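Local coordinates for nucleoprotein (Schmallenberg virus, PDB 4JNG), which encapsidates the viral RNA genome, shielding it from nucleases and forming the helical nucleocapsid that serves as template for transcription and replication, at residues B[149-163]-B[179-193]. Residues are numbered along the deposited sequence; the frame is centred on the assembly and turned at random.
Sequences EMFLDAFDFYPLVIE and KVLRQRYGTMTAEEW. With nucleotides of chain A.
Phe157 lies on one face of Tyr185 as an offset stack, centroids 4.3 Å apart and planes 13° from parallel, while its CE1 edge turns toward the face of Trp193, whose plane is inclined at 60°. Beside this aromatic cluster, Leu160 sets CD2 3.4 Å from Trp193 CZ3. Its chi1 of 170° places CG opposite the backbone N, and the second methyl, CD1, meets Val180 CG2 at 3.9 Å. That valine methyl also packs on Glu149 CB, and Leu152 CD2 touches both Gln183 CB and Trp193 CZ2. Trp193 NE1 donates to Gln183 O (2.9 Å), which lies in the indole plane and helps set the ring's rotation. Such packing joins the turn-rich chain before helix 158-168, and its first turn, to the segment 179-193, which lines the RNA-binding groove through Lys179, Arg182 and Arg184. Here Gln183 NE2 bonds both Lys179 O and O3' of U22 of chain A, and Lys179 NZ bridges the phosphates of U23 and U24 of chain A. Glu149 OE2, 4.8 Å from Lys179 NZ, is too far to pair but may help keep the lysine protonated. No direct hydrogen bond crosses the contact; at the exposed Asp153-Gly186 rim, a water accepts from both backbone N atoms and donates to Arg184 O.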
ATOM      1  N   GLU B 149      16.088  24.621  -1.963  1.00  4.91           N
ATOM      2  CA  GLU B 149      15.266  25.375  -2.931  1.00  5.03           C
ATOM      3  C   GLU B 149      14.694  26.701  -2.385  1.00  4.96           C
ATOM      4  O   GLU B 149      14.272  27.568  -3.151  1.00  5.11           O
ATOM      5  CB  GLU B 149      14.159  24.480  -3.514  1.00  5.28           C
ATOM      6  CG  GLU B 149      12.952  24.226  -2.618  1.00  5.73           C
ATOM      7  CD  GLU B 149      13.223  23.318  -1.430  1.00  6.24           C
ATOM      8  OE1 GLU B 149      14.223  22.556  -1.412  1.00  6.85           O
ATOM      9  OE2 GLU B 149      12.406  23.376  -0.496  1.00  6.61           O
ATOM     10  N   MET B 150      14.689  26.857  -1.063  1.00  4.81           N
ATOM     11  CA  MET B 150      14.377  28.138  -0.432  1.00  4.92           C
ATOM     12  C   MET B 150      15.440  29.227  -0.689  1.00  4.94           C
ATOM     13  O   MET B 150      15.196  30.402  -0.400  1.00  5.07           O
ATOM     14  CB  MET B 150      14.278  27.964   1.086  1.00  5.04           C
ATOM     15  CG  MET B 150      13.199  27.031   1.594  1.00  5.17           C
ATOM     16  SD  MET B 150      13.073  27.159   3.394  1.00  5.42           S
ATOM     17  CE  MET B 150      14.425  26.146   3.971  1.00  5.11           C
ATOM     18  N   PHE B 151      16.615  28.846  -1.194  1.00  4.84           N
ATOM     19  CA  PHE B 151      17.706  29.790  -1.418  1.00  5.02           C
ATOM     20  C   PHE B 151      18.325  29.610  -2.802  1.00  5.57           C
ATOM     21  O   PHE B 151      19.504  29.285  -2.935  1.00  5.77           O
ATOM     22  CB  PHE B 151      18.781  29.612  -0.329  1.00  4.93           C
ATOM     23  CG  PHE B 151      18.235  29.645   1.069  1.00  4.69           C
ATOM     24  CD1 PHE B 151      17.741  30.824   1.602  1.00  4.70           C
ATOM     25  CD2 PHE B 151      18.200  28.497   1.844  1.00  4.63           C
ATOM     26  CE1 PHE B 151      17.219  30.860   2.883  1.00  4.72           C
ATOM     27  CE2 PHE B 151      17.689  28.524   3.128  1.00  4.60           C
ATOM     28  CZ  PHE B 151      17.191  29.708   3.645  1.00  4.70           C
ATOM     29  N   LEU B 152      17.526  29.827  -3.842  1.00  6.39           N
ATOM     30  CA  LEU B 152      18.034  29.754  -5.216  1.00  7.63           C
ATOM     31  C   LEU B 152      19.240  30.693  -5.449  1.00  8.21           C
ATOM     32  O   LEU B 152      20.175  30.332  -6.158  1.00  9.78           O
ATOM     33  CB  LEU B 152      16.900  30.024  -6.219  1.00  9.32           C
ATOM     34  CG  LEU B 152      16.079  28.855  -6.807  1.00 11.16           C
ATOM     35  CD1 LEU B 152      16.342  27.480  -6.208  1.00 11.53           C
ATOM     36  CD2 LEU B 152      14.590  29.173  -6.748  1.00 13.98           C
ATOM     37  N   ASP B 153      19.239  31.869  -4.822  1.00  8.89           N
ATOM     38  CA  ASP B 153      20.356  32.819  -4.939  1.00 11.23           C
ATOM     39  C   ASP B 153      21.674  32.254  -4.390  1.00 10.11           C
ATOM     40  O   ASP B 153      22.716  32.334  -5.050  1.00 10.53           O
ATOM     41  CB  ASP B 153      20.008  34.134  -4.223  1.00 15.40           C
ATOM     42  CG  ASP B 153      21.128  35.171  -4.299  1.00 21.68           C
ATOM     43  OD1 ASP B 153      22.200  34.954  -3.689  1.00 28.37           O
ATOM     44  OD2 ASP B 153      20.928  36.218  -4.948  1.00 23.24           O
ATOM     45  N   ALA B 154      21.610  31.691  -3.185  1.00  8.19           N
ATOM     46  CA  ALA B 154      22.782  31.169  -2.492  1.00  6.61           C
ATOM     47  C   ALA B 154      23.340  29.900  -3.132  1.00  6.54           C
ATOM     48  O   ALA B 154      24.552  29.641  -3.044  1.00  6.93           O
ATOM     49  CB  ALA B 154      22.451  30.909  -1.030  1.00  6.18           C
ATOM     50  N   PHE B 155      22.471  29.104  -3.752  1.00  6.05           N
ATOM     51  CA  PHE B 155      22.891  27.853  -4.379  1.00  6.07           C
ATOM     52  C   PHE B 155      22.891  27.938  -5.905  1.00  6.51           C
ATOM     53  O   PHE B 155      22.819  26.916  -6.587  1.00  6.67           O
ATOM     54  CB  PHE B 155      22.021  26.685  -3.905  1.00  6.26           C
ATOM     55  CG  PHE B 155      22.132  26.407  -2.428  1.00  7.06           C
ATOM     56  CD1 PHE B 155      23.270  25.801  -1.901  1.00  7.21           C
ATOM     57  CD2 PHE B 155      21.102  26.747  -1.567  1.00  7.57           C
ATOM     58  CE1 PHE B 155      23.375  25.544  -0.541  1.00  7.37           C
ATOM     59  CE2 PHE B 155      21.197  26.493  -0.207  1.00  8.24           C
ATOM     60  CZ  PHE B 155      22.338  25.892   0.308  1.00  7.72           C
ATOM     61  N   ASP B 156      22.978  29.162  -6.427  1.00  7.99           N
ATOM     62  CA  ASP B 156      23.159  29.397  -7.857  1.00  9.63           C
ATOM     63  C   ASP B 156      22.229  28.518  -8.687  1.00  9.77           C
ATOM     64  O   ASP B 156      22.678  27.768  -9.554  1.00 10.07           O
ATOM     65  CB  ASP B 156      24.629  29.153  -8.240  1.00 11.47           C
ATOM     66  CG  ASP B 156      25.573  30.162  -7.609  1.00 14.59           C
ATOM     67  OD1 ASP B 156      25.258  31.373  -7.610  1.00 16.34           O
ATOM     68  OD2 ASP B 156      26.646  29.746  -7.123  1.00 18.30           O
ATOM     69  N   PHE B 157      20.937  28.594  -8.367  1.00 10.23           N
ATOM     70  CA  PHE B 157      19.860  27.908  -9.100  1.00 10.98           C
ATOM     71  C   PHE B 157      19.909  26.375  -9.127  1.00 11.23           C
ATOM     72  O   PHE B 157      19.054  25.755  -9.749  1.00 12.30           O
ATOM     73  CB  PHE B 157      19.769  28.439 -10.543  1.00 13.21           C
ATOM     74  CG  PHE B 157      19.034  29.745 -10.667  1.00 16.20           C
ATOM     75  CD1 PHE B 157      17.653  29.791 -10.536  1.00 19.57           C
ATOM     76  CD2 PHE B 157      19.721  30.925 -10.934  1.00 17.25           C
ATOM     77  CE1 PHE B 157      16.970  30.991 -10.654  1.00 22.16           C
ATOM     78  CE2 PHE B 157      19.045  32.125 -11.054  1.00 19.58           C
ATOM     79  CZ  PHE B 157      17.666  32.159 -10.913  1.00 22.66           C
ATOM     80  N   TYR B 158      20.869  25.749  -8.452  1.00 11.95           N
ATOM     81  CA  TYR B 158      21.030  24.296  -8.582  1.00 12.20           C
ATOM     82  C   TYR B 158      19.814  23.468  -8.139  1.00  9.76           C
ATOM     83  O   TYR B 158      19.456  22.510  -8.818  1.00 10.61           O
ATOM     84  CB  TYR B 158      22.312  23.809  -7.887  1.00 14.09           C
ATOM     85  CG  TYR B 158      23.541  24.047  -8.734  1.00 15.73           C
ATOM     86  CD1 TYR B 158      23.656  23.459  -9.990  1.00 18.09           C
ATOM     87  CD2 TYR B 158      24.567  24.878  -8.305  1.00 14.88           C
ATOM     88  CE1 TYR B 158      24.766  23.678 -10.787  1.00 19.53           C
ATOM     89  CE2 TYR B 158      25.682  25.101  -9.098  1.00 17.46           C
ATOM     90  CZ  TYR B 158      25.775  24.497 -10.335  1.00 20.07           C
ATOM     91  OH  TYR B 158      26.875  24.711 -11.127  1.00 23.87           O
ATOM     92  N   PRO B 159      19.180  23.826  -7.006  1.00  5.97           N
ATOM     93  CA  PRO B 159      18.035  23.031  -6.556  1.00  5.43           C
ATOM     94  C   PRO B 159      16.872  23.029  -7.558  1.00  5.99           C
ATOM     95  O   PRO B 159      16.189  22.023  -7.693  1.00  5.81           O
ATOM     96  CB  PRO B 159      17.619  23.714  -5.245  1.00  5.07           C
ATOM     97  CG  PRO B 159      18.834  24.432  -4.784  1.00  5.03           C
ATOM     98  CD  PRO B 159      19.547  24.865  -6.029  1.00  5.22           C
ATOM     99  N   LEU B 160      16.673  24.149  -8.246  1.00  7.04           N
ATOM    100  CA  LEU B 160      15.665  24.259  -9.299  1.00  8.72           C
ATOM    101  C   LEU B 160      15.913  23.289 -10.443  1.00 10.17           C
ATOM    102  O   LEU B 160      15.014  22.545 -10.829  1.00 11.09           O
ATOM    103  CB  LEU B 160      15.614  25.683  -9.858  1.00  9.67           C
ATOM    104  CG  LEU B 160      14.771  25.870 -11.127  1.00 11.25           C
ATOM    105  CD1 LEU B 160      13.322  25.473 -10.899  1.00 11.03           C
ATOM    106  CD2 LEU B 160      14.873  27.308 -11.605  1.00 13.73           C
ATOM    107  N   VAL B 161      17.128  23.313 -10.985  1.00 12.62           N
ATOM    108  CA  VAL B 161      17.457  22.491 -12.151  1.00 13.58           C
ATOM    109  C   VAL B 161      17.681  21.026 -11.765  1.00 13.61           C
ATOM    110  O   VAL B 161      17.374  20.130 -12.550  1.00 14.66           O
ATOM    111  CB  VAL B 161      18.652  23.053 -12.964  1.00 14.45           C
ATOM    112  CG1 VAL B 161      18.381  24.494 -13.380  1.00 14.58           C
ATOM    113  CG2 VAL B 161      19.970  22.951 -12.200  1.00 15.53           C
ATOM    114  N   ILE B 162      18.198  20.781 -10.560  1.00 12.64           N
ATOM    115  CA  ILE B 162      18.282  19.414 -10.019  1.00 11.05           C
ATOM    116  C   ILE B 162      16.904  18.739 -10.004  1.00 12.08           C
ATOM    117  O   ILE B 162      16.792  17.527 -10.205  1.00 11.93           O
ATOM    118  CB  ILE B 162      18.870  19.395  -8.591  1.00 10.80           C
ATOM    119  CG1 ILE B 162      20.386  19.647  -8.631  1.00 11.10           C
ATOM    120  CG2 ILE B 162      18.602  18.053  -7.907  1.00 10.62           C
ATOM    121  CD1 ILE B 162      21.008  19.952  -7.279  1.00 10.84           C
ATOM    122  N   GLU B 163      15.864  19.525  -9.746  1.00 12.97           N
ATOM    123  CA  GLU B 163      14.507  18.997  -9.700  1.00 13.98           C
ATOM    124  C   GLU B 163      13.960  18.782 -11.107  1.00 12.98           C
ATOM    125  O   GLU B 163      13.300  17.776 -11.369  1.00 13.24           O
ATOM    126  CB  GLU B 163      13.597  19.924  -8.901  1.00 16.21           C
ATOM    127  CG  GLU B 163      12.641  19.180  -7.988  1.00 20.66           C
ATOM    128  CD  GLU B 163      12.598  19.770  -6.591  1.00 25.23           C
ATOM    129  OE1 GLU B 163      13.343  19.275  -5.718  1.00 30.38           O
ATOM    130  OE2 GLU B 163      11.830  20.728  -6.371  1.00 31.17           O
ATOM    131  N   LYS B 179       6.815  23.500  -5.179  1.00  8.51           N
ATOM    132  CA  LYS B 179       7.398  24.456  -4.243  1.00  7.23           C
ATOM    133  C   LYS B 179       8.441  25.348  -4.891  1.00  7.71           C
ATOM    134  O   LYS B 179       8.380  26.577  -4.771  1.00  7.63           O
ATOM    135  CB  LYS B 179       8.026  23.750  -3.032  1.00  6.07           C
ATOM    136  CG  LYS B 179       8.351  24.729  -1.913  1.00  5.55           C
ATOM    137  CD  LYS B 179       8.927  24.066  -0.675  1.00  5.13           C
ATOM    138  CE  LYS B 179       9.599  25.093   0.236  1.00  4.97           C
ATOM    139  NZ  LYS B 179       8.684  26.145   0.754  1.00  4.93           N
ATOM    140  N   VAL B 180       9.405  24.731  -5.562  1.00  8.13           N
ATOM    141  CA  VAL B 180      10.535  25.469  -6.112  1.00  9.30           C
ATOM    142  C   VAL B 180      10.079  26.502  -7.137  1.00 10.44           C
ATOM    143  O   VAL B 180      10.607  27.616  -7.187  1.00  9.99           O
ATOM    144  CB  VAL B 180      11.623  24.528  -6.697  1.00  9.96           C
ATOM    145  CG1 VAL B 180      11.131  23.784  -7.933  1.00 11.14           C
ATOM    146  CG2 VAL B 180      12.892  25.310  -7.005  1.00  9.14           C
ATOM    147  N   LEU B 181       9.060  26.158  -7.917  1.00 11.45           N
ATOM    148  CA  LEU B 181       8.597  27.042  -8.973  1.00 12.02           C
ATOM    149  C   LEU B 181       7.966  28.331  -8.452  1.00 11.59           C
ATOM    150  O   LEU B 181       7.856  29.301  -9.208  1.00 12.50           O
ATOM    151  CB  LEU B 181       7.676  26.287  -9.932  1.00 13.18           C
ATOM    152  CG  LEU B 181       8.476  25.208 -10.675  1.00 14.11           C
ATOM    153  CD1 LEU B 181       7.561  24.218 -11.375  1.00 15.32           C
ATOM    154  CD2 LEU B 181       9.458  25.837 -11.655  1.00 15.61           C
ATOM    155  N   ARG B 182       7.583  28.366  -7.172  1.00 10.68           N
ATOM    156  CA  ARG B 182       7.114  29.622  -6.574  1.00 11.27           C
ATOM    157  C   ARG B 182       8.066  30.259  -5.558  1.00 11.82           C
ATOM    158  O   ARG B 182       7.712  31.245  -4.913  1.00 11.54           O
ATOM    159  CB  ARG B 182       5.699  29.490  -6.001  1.00 11.32           C
ATOM    160  CG  ARG B 182       5.409  28.307  -5.102  1.00 11.34           C
ATOM    161  CD  ARG B 182       3.979  28.442  -4.592  1.00 12.50           C
ATOM    162  NE  ARG B 182       3.673  27.491  -3.522  1.00 16.36           N
ATOM    163  CZ  ARG B 182       2.913  26.405  -3.646  1.00 17.20           C
ATOM    164  NH1 ARG B 182       2.339  26.089  -4.807  1.00 21.63           N
ATOM    165  NH2 ARG B 182       2.715  25.628  -2.589  1.00 18.55           N
ATOM    166  N   GLN B 183       9.282  29.730  -5.447  1.00 12.18           N
ATOM    167  CA  GLN B 183      10.318  30.398  -4.669  1.00 12.36           C
ATOM    168  C   GLN B 183      10.827  31.592  -5.454  1.00 14.82           C
ATOM    169  O   GLN B 183      10.725  31.617  -6.685  1.00 17.22           O
ATOM    170  CB  GLN B 183      11.469  29.437  -4.358  1.00 10.33           C
ATOM    171  CG  GLN B 183      11.043  28.251  -3.516  1.00  8.83           C
ATOM    172  CD  GLN B 183      10.299  28.681  -2.265  1.00  8.67           C
ATOM    173  OE1 GLN B 183      10.819  29.458  -1.459  1.00  9.08           O
ATOM    174  NE2 GLN B 183       9.073  28.196  -2.103  1.00  9.05           N
ATOM    175  N   ARG B 184      11.355  32.587  -4.748  1.00 16.77           N
ATOM    176  CA  ARG B 184      11.950  33.741  -5.412  1.00 21.82           C
ATOM    177  C   ARG B 184      13.476  33.695  -5.399  1.00 26.35           C
ATOM    178  O   ARG B 184      14.087  32.880  -4.700  1.00 28.27           O
ATOM    179  CB  ARG B 184      11.413  35.076  -4.875  1.00 25.24           C
ATOM    180  CG  ARG B 184      11.262  35.231  -3.373  1.00 26.20           C
ATOM    181  CD  ARG B 184      10.363  36.426  -3.072  1.00 28.24           C
ATOM    182  NE  ARG B 184       8.985  36.186  -3.501  1.00 31.03           N
ATOM    183  CZ  ARG B 184       7.970  37.031  -3.321  1.00 34.19           C
ATOM    184  NH1 ARG B 184       8.152  38.195  -2.704  1.00 38.72           N
ATOM    185  NH2 ARG B 184       6.758  36.704  -3.758  1.00 32.03           N
ATOM    186  N   TYR B 185      14.073  34.563  -6.209  1.00 29.91           N
ATOM    187  CA  TYR B 185      15.512  34.607  -6.393  1.00 29.98           C
ATOM    188  C   TYR B 185      16.029  35.959  -5.926  1.00 32.81           C
ATOM    189  O   TYR B 185      15.814  36.971  -6.589  1.00 35.82           O
ATOM    190  CB  TYR B 185      15.852  34.371  -7.868  1.00 28.84           C
ATOM    191  CG  TYR B 185      17.322  34.483  -8.195  1.00 29.98           C
ATOM    192  CD1 TYR B 185      18.194  33.427  -7.949  1.00 27.83           C
ATOM    193  CD2 TYR B 185      17.843  35.647  -8.753  1.00 32.43           C
ATOM    194  CE1 TYR B 185      19.544  33.527  -8.246  1.00 28.41           C
ATOM    195  CE2 TYR B 185      19.191  35.755  -9.053  1.00 35.84           C
ATOM    196  CZ  TYR B 185      20.036  34.693  -8.797  1.00 34.04           C
ATOM    197  OH  TYR B 185      21.372  34.803  -9.097  1.00 35.63           O
ATOM    198  N   GLY B 186      16.680  35.963  -4.764  1.00 39.22           N
ATOM    199  CA  GLY B 186      17.328  37.155  -4.213  1.00 43.42           C
ATOM    200  C   GLY B 186      16.471  38.403  -4.267  1.00 46.00           C
ATOM    201  O   GLY B 186      15.773  38.735  -3.308  1.00 47.58           O
ATOM    202  N   THR B 187      16.533  39.091  -5.402  1.00 47.52           N
ATOM    203  CA  THR B 187      15.736  40.300  -5.620  1.00 43.76           C
ATOM    204  C   THR B 187      14.247  39.980  -5.839  1.00 39.58           C
ATOM    205  O   THR B 187      13.427  40.252  -4.961  1.00 30.11           O
ATOM    206  CB  THR B 187      16.303  41.205  -6.761  1.00 41.75           C
ATOM    207  OG1 THR B 187      15.232  41.888  -7.426  1.00 43.17           O
ATOM    208  CG2 THR B 187      17.116  40.418  -7.802  1.00 34.83           C
ATOM    209  N   MET B 188      13.901  39.375  -6.975  1.00 39.65           N
ATOM    210  CA  MET B 188      12.501  39.361  -7.426  1.00 41.01           C
ATOM    211  C   MET B 188      11.801  37.997  -7.509  1.00 38.40           C
ATOM    212  O   MET B 188      12.412  36.947  -7.315  1.00 35.36           O
ATOM    213  CB  MET B 188      12.396  40.102  -8.769  1.00 46.58           C
ATOM    214  CG  MET B 188      12.265  41.613  -8.628  1.00 46.98           C
ATOM    215  SD  MET B 188      10.910  42.128  -7.550  1.00 46.38           S
ATOM    216  CE  MET B 188      11.721  43.406  -6.593  1.00 42.51           C
ATOM    217  N   THR B 189      10.497  38.058  -7.797  1.00 36.87           N
ATOM    218  CA  THR B 189       9.596  36.897  -7.813  1.00 32.93           C
ATOM    219  C   THR B 189       9.918  35.909  -8.932  1.00 27.94           C
ATOM    220  O   THR B 189      10.814  36.147  -9.740  1.00 29.40           O
ATOM    221  CB  THR B 189       8.110  37.319  -7.971  1.00 34.44           C
ATOM    222  OG1 THR B 189       7.833  37.624  -9.344  1.00 32.72           O
ATOM    223  CG2 THR B 189       7.761  38.524  -7.092  1.00 34.41           C
ATOM    224  N   ALA B 190       9.164  34.809  -8.977  1.00 23.85           N
ATOM    225  CA  ALA B 190       9.413  33.727  -9.926  1.00 23.73           C
ATOM    226  C   ALA B 190       9.262  34.183 -11.369  1.00 29.12           C
ATOM    227  O   ALA B 190      10.208  34.091 -12.149  1.00 29.61           O
ATOM    228  CB  ALA B 190       8.503  32.543  -9.638  1.00 21.57           C
ATOM    229  N   GLU B 191       8.080  34.689 -11.716  1.00 34.40           N
ATOM    230  CA  GLU B 191       7.825  35.227 -13.060  1.00 37.37           C
ATOM    231  C   GLU B 191       8.964  36.131 -13.538  1.00 39.02           C
ATOM    232  O   GLU B 191       9.261  36.185 -14.731  1.00 43.98           O
ATOM    233  CB  GLU B 191       6.503  36.006 -13.101  1.00 39.92           C
ATOM    234  CG  GLU B 191       5.246  35.145 -13.146  1.00 42.18           C
ATOM    235  CD  GLU B 191       4.784  34.682 -11.776  1.00 43.37           C
ATOM    236  OE1 GLU B 191       5.541  33.950 -11.103  1.00 47.02           O
ATOM    237  OE2 GLU B 191       3.658  35.045 -11.374  1.00 44.89           O
ATOM    238  N   GLU B 192       9.605  36.818 -12.595  1.00 38.84           N
ATOM    239  CA  GLU B 192      10.707  37.730 -12.894  1.00 38.03           C
ATOM    240  C   GLU B 192      11.991  36.965 -13.233  1.00 37.08           C
ATOM    241  O   GLU B 192      12.580  37.200 -14.283  1.00 36.22           O
ATOM    242  CB  GLU B 192      10.958  38.684 -11.719  1.00 40.19           C
ATOM    243  CG  GLU B 192       9.701  39.331 -11.137  1.00 44.24           C
ATOM    244  CD  GLU B 192       9.483  40.761 -11.597  1.00 48.21           C
ATOM    245  OE1 GLU B 192      10.428  41.572 -11.515  1.00 51.73           O
ATOM    246  OE2 GLU B 192       8.353  41.077 -12.022  1.00 50.91           O
ATOM    247  N   TRP B 193      12.426  36.055 -12.359  1.00 35.05           N
ATOM    248  CA  TRP B 193      13.643  35.271 -12.633  1.00 28.90           C
ATOM    249  C   TRP B 193      13.438  34.171 -13.675  1.00 28.90           C
ATOM    250  O   TRP B 193      14.403  33.712 -14.293  1.00 29.39           O
ATOM    251  CB  TRP B 193      14.277  34.688 -11.352  1.00 24.78           C
ATOM    252  CG  TRP B 193      13.458  33.698 -10.531  1.00 19.12           C
ATOM    253  CD1 TRP B 193      12.878  33.938  -9.314  1.00 18.50           C
ATOM    254  CD2 TRP B 193      13.193  32.311 -10.825  1.00 16.28           C
ATOM    255  NE1 TRP B 193      12.251  32.806  -8.849  1.00 15.31           N
ATOM    256  CE2 TRP B 193      12.430  31.794  -9.753  1.00 14.99           C
ATOM    257  CE3 TRP B 193      13.513  31.463 -11.892  1.00 15.79           C
ATOM    258  CZ2 TRP B 193      11.976  30.473  -9.721  1.00 13.82           C
ATOM    259  CZ3 TRP B 193      13.058  30.148 -11.858  1.00 15.10           C
ATOM    260  CH2 TRP B 193      12.301  29.668 -10.776  1.00 14.22           C
TER
ATOM    261  P     U A  22       3.109  33.361  -2.204  1.00 13.30           P
ATOM    262  OP1   U A  22       2.872  34.704  -1.625  1.00 12.73           O
ATOM    263  OP2   U A  22       2.744  33.083  -3.617  1.00 13.60           O
ATOM    264  O5'   U A  22       4.648  33.010  -1.986  1.00  9.68           O
ATOM    265  C5'   U A  22       5.267  31.936  -2.708  1.00  8.34           C
ATOM    266  C4'   U A  22       6.559  31.542  -2.035  1.00  7.91           C
ATOM    267  O4'   U A  22       7.409  32.704  -1.896  1.00  7.87           O
ATOM    268  C3'   U A  22       6.420  30.940  -0.638  1.00  7.58           C
ATOM    269  O3'   U A  22       6.982  29.643  -0.680  1.00  7.20           O
ATOM    270  C2'   U A  22       7.177  31.902   0.280  1.00  7.64           C
ATOM    271  O2'   U A  22       7.909  31.276   1.318  1.00  8.12           O
ATOM    272  C1'   U A  22       8.124  32.600  -0.694  1.00  7.56           C
ATOM    273  N1    U A  22       8.505  33.953  -0.266  1.00  7.32           N
ATOM    274  C2    U A  22       9.853  34.254  -0.188  1.00  7.13           C
ATOM    275  O2    U A  22      10.730  33.455  -0.471  1.00  7.24           O
ATOM    276  N3    U A  22      10.133  35.532   0.221  1.00  7.50           N
ATOM    277  C4    U A  22       9.231  36.517   0.561  1.00  8.14           C
ATOM    278  O4    U A  22       9.645  37.621   0.915  1.00  9.31           O
ATOM    279  C5    U A  22       7.858  36.129   0.454  1.00  7.88           C
ATOM    280  C6    U A  22       7.550  34.890   0.055  1.00  7.51           C
ATOM    281  P     U A  23       6.058  28.384  -0.460  1.00  7.15           P
ATOM    282  OP1   U A  23       6.796  27.183  -0.890  1.00  6.50           O
ATOM    283  OP2   U A  23       4.732  28.671  -1.059  1.00  7.61           O
ATOM    284  O5'   U A  23       5.962  28.343   1.122  1.00  6.10           O
ATOM    285  C5'   U A  23       4.755  27.891   1.678  1.00  5.18           C
ATOM    286  C4'   U A  23       4.782  27.957   3.177  1.00  5.00           C
ATOM    287  O4'   U A  23       3.500  28.505   3.582  1.00  5.00           O
ATOM    288  C3'   U A  23       4.906  26.594   3.860  1.00  4.91           C
ATOM    289  O3'   U A  23       6.192  26.357   4.449  1.00  4.76           O
ATOM    290  C2'   U A  23       3.772  26.608   4.883  1.00  4.90           C
ATOM    291  O2'   U A  23       4.114  27.182   6.124  1.00  4.87           O
ATOM    292  C1'   U A  23       2.738  27.488   4.186  1.00  4.93           C
ATOM    293  N1    U A  23       1.959  26.778   3.156  1.00  4.94           N
ATOM    294  C2    U A  23       1.047  25.844   3.603  1.00  4.96           C
ATOM    295  O2    U A  23       0.863  25.611   4.784  1.00  4.92           O
ATOM    296  N3    U A  23       0.346  25.200   2.612  1.00  5.04           N
ATOM    297  C4    U A  23       0.461  25.389   1.252  1.00  5.06           C
ATOM    298  O4    U A  23      -0.241  24.726   0.485  1.00  5.41           O
ATOM    299  C5    U A  23       1.429  26.369   0.868  1.00  5.02           C
ATOM    300  C6    U A  23       2.124  27.017   1.809  1.00  5.00           C
ATOM    301  P     U A  24       6.990  24.994   4.151  1.00  4.70           P
ATOM    302  OP1   U A  24       8.233  24.981   5.000  1.00  4.55           O
ATOM    303  OP2   U A  24       7.112  24.834   2.684  1.00  4.29           O
ATOM    304  O5'   U A  24       6.013  23.854   4.669  1.00  4.36           O
ATOM    305  C5'   U A  24       5.510  23.834   6.012  1.00  4.83           C
ATOM    306  C4'   U A  24       4.450  22.770   6.144  1.00  4.87           C
ATOM    307  O4'   U A  24       3.232  23.201   5.470  1.00  4.85           O
ATOM    308  C3'   U A  24       4.771  21.430   5.502  1.00  4.86           C
ATOM    309  O3'   U A  24       5.585  20.623   6.335  1.00  4.71           O
ATOM    310  C2'   U A  24       3.378  20.846   5.302  1.00  4.91           C
ATOM    311  O2'   U A  24       2.771  20.323   6.468  1.00  4.66           O
ATOM    312  C1'   U A  24       2.602  22.085   4.865  1.00  4.91           C
ATOM    313  N1    U A  24       2.572  22.291   3.409  1.00  4.97           N
ATOM    314  C2    U A  24       1.670  21.540   2.679  1.00  5.05           C
ATOM    315  O2    U A  24       0.928  20.719   3.190  1.00  5.03           O
ATOM    316  N3    U A  24       1.680  21.779   1.327  1.00  5.31           N
ATOM    317  C4    U A  24       2.476  22.675   0.645  1.00  5.59           C
ATOM    318  O4    U A  24       2.365  22.776  -0.577  1.00  6.34           O
ATOM    319  C5    U A  24       3.384  23.411   1.470  1.00  5.39           C
ATOM    320  C6    U A  24       3.403  23.197   2.791  1.00  5.08           C
TER
HETATM  321  O   HOH W   1      17.113  33.435  -3.535  1.00  6.85           O